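Local coordinates for putative major capsid protein (Cafeteriavirus-dependent mavirus, PDB 6G44) that probably builds the outer shell of the mavirus particle as a trimeric capsid protein of the double jelly-roll type, at residues F101-N104 and R105-V109; G280-P283 and K284-Y288. One frame throughout, in Å; residues are numbered along the deposited sequence.

In the fold
Interaction 1 is a buried helical turn inside the protein; interaction 2 is a surface bend at the edge of the subunit. Their centres lie about 32 Å apart and their nearest atoms about 17 Å, so they do not touch. In 101-109 backbone and serine hydrogen bonds close the turn, and one apolar pair adds to them. In 280-288 an isoleucine pair makes the main side-chain contact across the bend, while polar support comes from an arginine beyond the two segments. The first leads into strand 110-114 of the large first sheet; the second, following strand 258-273 of that sheet, leads into strand 286-305 of another and packs against neighbouring subunits.

Interaction 1: F101-N104 and R105-V109; sequences FPVN and RSIPV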
ATOM      1  N   PHE C 101       4.435  18.743  -6.556  1.00 10.08           N
ATOM      2  CA  PHE C 101       4.452  19.809  -5.525  1.00  9.81           C
ATOM      3  C   PHE C 101       4.532  21.199  -6.169  1.00  9.96           C
ATOM      4  O   PHE C 101       5.466  21.962  -5.905  1.00 10.62           O
ATOM      5  CB  PHE C 101       5.557  19.587  -4.479  1.00 10.10           C
ATOM      6  CG  PHE C 101       5.557  18.182  -3.947  1.00 10.25           C
ATOM      7  CD1 PHE C 101       4.668  17.847  -2.967  1.00 10.62           C
ATOM      8  CD2 PHE C 101       6.358  17.198  -4.507  1.00 10.29           C
ATOM      9  CE1 PHE C 101       4.564  16.557  -2.512  1.00 10.72           C
ATOM     10  CE2 PHE C 101       6.248  15.879  -4.066  1.00 11.23           C
ATOM     11  CZ  PHE C 101       5.347  15.564  -3.071  1.00 11.21           C
ATOM     12  N   PRO C 102       3.554  21.492  -7.022  1.00 10.10           N
ATOM     13  CA  PRO C 102       3.690  22.720  -7.853  1.00 10.09           C
ATOM     14  C   PRO C 102       3.656  24.021  -7.072  1.00 10.50           C
ATOM     15  O   PRO C 102       4.226  25.019  -7.538  1.00 12.10           O
ATOM     16  CB  PRO C 102       2.513  22.623  -8.815  1.00 10.42           C
ATOM     17  CG  PRO C 102       1.498  21.816  -8.064  1.00 10.29           C
ATOM     18  CD  PRO C 102       2.295  20.783  -7.311  1.00 10.12           C
ATOM     19  N   VAL C 103       3.013  24.038  -5.917  1.00 10.27           N
ATOM     20  CA  VAL C 103       3.015  25.247  -5.083  1.00 10.85           C
ATOM     21  C   VAL C 103       4.381  25.450  -4.485  1.00 10.83           C
ATOM     22  O   VAL C 103       4.966  26.527  -4.632  1.00 11.12           O
ATOM     23  CB  VAL C 103       1.905  25.248  -4.028  1.00 10.79           C
ATOM     24  CG1 VAL C 103       2.056  26.396  -3.024  1.00 11.99           C
ATOM     25  CG2 VAL C 103       0.550  25.267  -4.712  1.00 11.81           C
ATOM     26  N   ASN C 104       4.935  24.454  -3.803  1.00 10.16           N
ATOM     27  CA  ASN C 104       6.253  24.652  -3.181  1.00 10.32           C
ATOM     28  C   ASN C 104       7.385  24.799  -4.215  1.00 10.60           C
ATOM     29  O   ASN C 104       8.358  25.531  -3.961  1.00 10.65           O
ATOM     30  CB  ASN C 104       6.528  23.571  -2.127  1.00 10.72           C
ATOM     31  CG  ASN C 104       5.693  23.779  -0.898  1.00 10.89           C
ATOM     32  OD1 ASN C 104       6.011  24.625  -0.068  1.00 11.20           O
ATOM     33  ND2 ASN C 104       4.608  22.982  -0.752  1.00 11.17           N
ATOM     34  N   ARG C 105       7.244  24.170  -5.381  1.00 10.63           N
ATOM     35  CA  ARG C 105       8.199  24.373  -6.485  1.00 11.53           C
ATOM     36  C   ARG C 105       8.275  25.821  -6.941  1.00 11.40           C
ATOM     37  O   ARG C 105       9.299  26.240  -7.487  1.00 12.71           O
ATOM     38  CB  ARG C 105       7.829  23.541  -7.708  1.00 12.34           C
ATOM     39  CG  ARG C 105       8.306  22.105  -7.679  1.00 13.31           C
ATOM     40  CD  ARG C 105       8.035  21.395  -9.013  1.00 14.55           C
ATOM     41  NE  ARG C 105       8.548  22.090 -10.190  1.00 15.89           N
ATOM     42  CZ  ARG C 105       9.760  21.917 -10.741  1.00 17.53           C
ATOM     43  NH1 ARG C 105      10.097  22.607 -11.848  1.00 19.79           N
ATOM     44  NH2 ARG C 105      10.641  21.073 -10.205  1.00 18.16           N
ATOM     45  N   SER C 106       7.179  26.539  -6.733  1.00 11.12           N
ATOM     46  CA  SER C 106       7.028  27.932  -7.197  1.00 11.62           C
ATOM     47  C   SER C 106       7.486  28.955  -6.159  1.00 12.12           C
ATOM     48  O   SER C 106       7.281  30.159  -6.386  1.00 13.19           O
ATOM     49  CB  SER C 106       5.572  28.175  -7.549  1.00 11.81           C
ATOM     50  OG  SER C 106       5.185  27.400  -8.672  1.00 11.61           O
ATOM     51  N   ILE C 107       8.069  28.546  -5.034  1.00 11.20           N
ATOM     52  CA  ILE C 107       8.443  29.490  -3.983  1.00 11.47           C
ATOM     53  C   ILE C 107       9.907  29.285  -3.610  1.00 11.51           C
ATOM     54  O   ILE C 107      10.244  28.445  -2.784  1.00 12.06           O
ATOM     55  CB  ILE C 107       7.540  29.367  -2.738  1.00 11.62           C
ATOM     56  CG1 ILE C 107       6.056  29.489  -3.061  1.00 12.14           C
ATOM     57  CG2 ILE C 107       7.971  30.387  -1.687  1.00 12.30           C
ATOM     58  CD1 ILE C 107       5.127  28.966  -1.968  1.00 12.86           C
ATOM     59  N   PRO C 108      10.810  30.075  -4.206  1.00 12.48           N
ATOM     60  CA  PRO C 108      12.218  29.892  -3.880  1.00 12.21           C
ATOM     61  C   PRO C 108      12.634  30.291  -2.471  1.00 11.76           C
ATOM     62  O   PRO C 108      13.559  29.701  -1.915  1.00 13.17           O
ATOM     63  CB  PRO C 108      12.950  30.751  -4.910  1.00 13.15           C
ATOM     64  CG  PRO C 108      11.980  31.094  -5.934  1.00 13.95           C
ATOM     65  CD  PRO C 108      10.603  30.897  -5.404  1.00 12.70           C
ATOM     66  N   VAL C 109      11.947  31.285  -1.913  1.00 11.91           N
ATOM     67  CA  VAL C 109      12.234  31.752  -0.572  0.50 11.71           C
ATOM     68  C   VAL C 109      10.924  32.227   0.065  1.00 11.49           C
ATOM     69  O   VAL C 109      10.042  32.782  -0.612  1.00 12.46           O
ATOM     70  CB  VAL C 109      13.347  32.833  -0.568  0.50 11.90           C
ATOM     71  CG1 VAL C 109      13.003  33.993  -1.493  0.50 11.82           C
ATOM     72  CG2 VAL C 109      13.617  33.313   0.851  0.50 12.14           C
TER
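R105 and F101 meet through the carbonyl oxygen of F101, which R105 N reaches at 2.9 Å. Over the same oxygen runs the start of the arginine side chain: CB and CG each lie 3.4 Å from F101 O, and CD is farther off. A bend at chi3 (53°) then turns the guanidinium away from the helix, where NE meets the carbonyl of N240, NH1 that of E239, and NH2 forms a salt bridge with D351. A long arginine suits this place, with its methylenes on the turn and its polar tip beyond.

One residue later, S106 OG binds P102 O at 2.8 Å, close to the line of the carbonyl (C=O...OG 173°), so the short serine gives P102 O a side-chain partner where S106 N offers it a weak bond. S106 N is nearer V103 O, and I107 N bonds N104 O; these i-to-i+3 bonds continue the turn through I107. V103 and I107 lie side by side, CG1 to CD1 4.1 Å. N104 ND2 bonds E204 OE2 and A205 O, and OD1 takes V207 N. The turn packs against strand 195-205 and helix 123-130, S106 joins Q235 of strand 222-235 by a backbone bond, and strand 110-114 follows.

Interaction 2: G280-P283 and K284-Y288; sequences GDIP and KTIIY
P283 O, where this bend turns, accepts a hydrogen bond from R223 NH1, while NH2 of the same arginine binds the next carbonyl, K284 O. The guanidinium thereby clasps two successive carbonyls of the bend. Across the turn, P283 O also has a loose apolar neighbour in I286, whose CG1 lies 4.0 Å away.

The main side-chain contact joins I282 to I286, whose methyls meet at 3.7 Å between I282 CG2 and I286 CD1. On I282 the touching branch is the shorter one, CG2, which stands anti to the backbone N because chi1 is -66°. I286 contributes its longer branch: chi2 of 165° stretches the chain so that CD1 extends back toward the earlier residue. The two side chains cross at a slant. Both isoleucines are also covered by R223 and by W23 of a neighbouring subunit, so bulky apolar side chains suit these places.

P283 stiffens the approach with its ring. K284 then takes helix-like backbone angles (-61°/-44°) between extended residues, which breaks the straight run and brings I286 back toward I282. K284 is exposed, which suits a lysine; its side chain touches E484.

The same W23 packs on P283 as well. The chain then runs into strand 286-305, which runs antiparallel to strand 464-482, with I286 bonded to S482 and Y288 to T480; R223, which belongs to strand 222-235, ties the bend to the first sheet.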
ATOM      1  N   GLY C 280      -7.441  22.356  29.805  1.00 29.45           N
ATOM      2  CA  GLY C 280      -6.898  23.101  30.932  1.00 31.05           C
ATOM      3  C   GLY C 280      -5.921  24.177  30.505  1.00 33.39           C
ATOM      4  O   GLY C 280      -6.076  24.792  29.437  1.00 35.74           O
ATOM      5  N   ASP C 281      -4.915  24.403  31.347  1.00 32.28           N
ATOM      6  CA  ASP C 281      -3.882  25.384  31.071  1.00 32.24           C
ATOM      7  C   ASP C 281      -2.928  24.842  30.006  1.00 28.96           C
ATOM      8  O   ASP C 281      -2.439  23.718  30.109  1.00 31.98           O
ATOM      9  CB  ASP C 281      -3.111  25.744  32.355  1.00 34.56           C
ATOM     10  CG  ASP C 281      -3.984  26.449  33.397  1.00 37.32           C
ATOM     11  OD1 ASP C 281      -5.130  26.845  33.096  1.00 37.72           O
ATOM     12  OD2 ASP C 281      -3.507  26.629  34.534  1.00 42.23           O
ATOM     13  N   ILE C 282      -2.695  25.640  28.973  1.00 26.36           N
ATOM     14  CA  ILE C 282      -1.684  25.312  27.952  1.00 24.64           C
ATOM     15  C   ILE C 282      -0.332  25.627  28.587  1.00 23.18           C
ATOM     16  O   ILE C 282      -0.175  26.667  29.225  1.00 21.36           O
ATOM     17  CB  ILE C 282      -1.906  26.136  26.674  1.00 25.10           C
ATOM     18  CG1 ILE C 282      -3.226  25.712  26.023  1.00 26.40           C
ATOM     19  CG2 ILE C 282      -0.745  25.978  25.684  1.00 24.80           C
ATOM     20  CD1 ILE C 282      -3.647  26.585  24.864  1.00 28.26           C
ATOM     21  N   PRO C 283       0.653  24.728  28.425  1.00 20.48           N
ATOM     22  CA  PRO C 283       1.957  25.003  29.013  1.00 20.09           C
ATOM     23  C   PRO C 283       2.565  26.331  28.579  1.00 18.63           C
ATOM     24  O   PRO C 283       2.280  26.827  27.496  1.00 20.11           O
ATOM     25  CB  PRO C 283       2.832  23.853  28.497  1.00 21.71           C
ATOM     26  CG  PRO C 283       1.888  22.775  28.159  1.00 23.34           C
ATOM     27  CD  PRO C 283       0.624  23.429  27.719  1.00 22.58           C
ATOM     28  N   LYS C 284       3.395  26.912  29.437  1.00 17.16           N
ATOM     29  CA  LYS C 284       4.011  28.210  29.166  1.00 17.49           C
ATOM     30  C   LYS C 284       4.882  28.193  27.915  1.00 16.78           C
ATOM     31  O   LYS C 284       4.832  29.122  27.124  1.00 17.14           O
ATOM     32  CB  LYS C 284       4.844  28.674  30.360  1.00 19.82           C
ATOM     33  CG  LYS C 284       4.048  28.949  31.628  1.00 23.07           C
ATOM     34  CD  LYS C 284       4.987  29.374  32.752  1.00 26.08           C
ATOM     35  CE  LYS C 284       4.508  28.886  34.113  1.00 31.97           C
ATOM     36  NZ  LYS C 284       3.148  29.383  34.446  1.00 33.37           N
ATOM     37  N   THR C 285       5.686  27.140  27.765  1.00 16.01           N
ATOM     38  CA  THR C 285       6.632  27.053  26.664  1.00 16.04           C
ATOM     39  C   THR C 285       6.361  25.822  25.829  1.00 15.72           C
ATOM     40  O   THR C 285       6.461  24.704  26.336  1.00 17.89           O
ATOM     41  CB  THR C 285       8.083  27.048  27.172  1.00 16.74           C
ATOM     42  OG1 THR C 285       8.307  28.252  27.909  1.00 17.37           O
ATOM     43  CG2 THR C 285       9.076  27.010  26.030  1.00 17.65           C
ATOM     44  N   ILE C 286       6.020  26.040  24.560  1.00 14.15           N
ATOM     45  CA  ILE C 286       5.676  24.942  23.631  1.00 13.93           C
ATOM     46  C   ILE C 286       6.852  24.788  22.674  1.00 13.16           C
ATOM     47  O   ILE C 286       7.390  25.764  22.165  1.00 13.67           O
ATOM     48  CB  ILE C 286       4.366  25.222  22.856  1.00 13.87           C
ATOM     49  CG1 ILE C 286       3.206  25.494  23.834  1.00 14.68           C
ATOM     50  CG2 ILE C 286       4.030  24.040  21.947  1.00 14.28           C
ATOM     51  CD1 ILE C 286       1.992  26.111  23.189  1.00 15.31           C
ATOM     52  N   ILE C 287       7.205  23.538  22.401  1.00 13.27           N
ATOM     53  CA  ILE C 287       8.368  23.185  21.544  1.00 13.97           C
ATOM     54  C   ILE C 287       7.868  22.575  20.214  1.00 13.18           C
ATOM     55  O   ILE C 287       6.945  21.747  20.212  1.00 13.85           O
ATOM     56  CB  ILE C 287       9.261  22.176  22.270  1.00 14.26           C
ATOM     57  CG1 ILE C 287       9.775  22.795  23.579  1.00 14.83           C
ATOM     58  CG2 ILE C 287      10.414  21.731  21.380  1.00 15.02           C
ATOM     59  CD1 ILE C 287      10.518  21.858  24.497  1.00 15.97           C
ATOM     60  N   TYR C 288       8.437  23.030  19.093  1.00 12.72           N
ATOM     61  CA  TYR C 288       8.098  22.542  17.728  1.00 13.06           C
ATOM     62  C   TYR C 288       9.365  22.039  17.058  1.00 12.88           C
ATOM     63  O   TYR C 288      10.402  22.682  17.091  1.00 12.50           O
ATOM     64  CB  TYR C 288       7.521  23.655  16.856  1.00 12.85           C
ATOM     65  CG  TYR C 288       6.268  24.264  17.428  1.00 12.39           C
ATOM     66  CD1 TYR C 288       6.363  25.200  18.444  1.00 12.66           C
ATOM     67  CD2 TYR C 288       5.003  23.898  16.977  1.00 12.75           C
ATOM     68  CE1 TYR C 288       5.220  25.744  19.008  1.00 12.56           C
ATOM     69  CE2 TYR C 288       3.847  24.430  17.539  1.00 12.81           C
ATOM     70  CZ  TYR C 288       3.983  25.341  18.567  1.00 12.61           C
ATOM     71  OH  TYR C 288       2.866  25.886  19.140  1.00 13.09           O
TER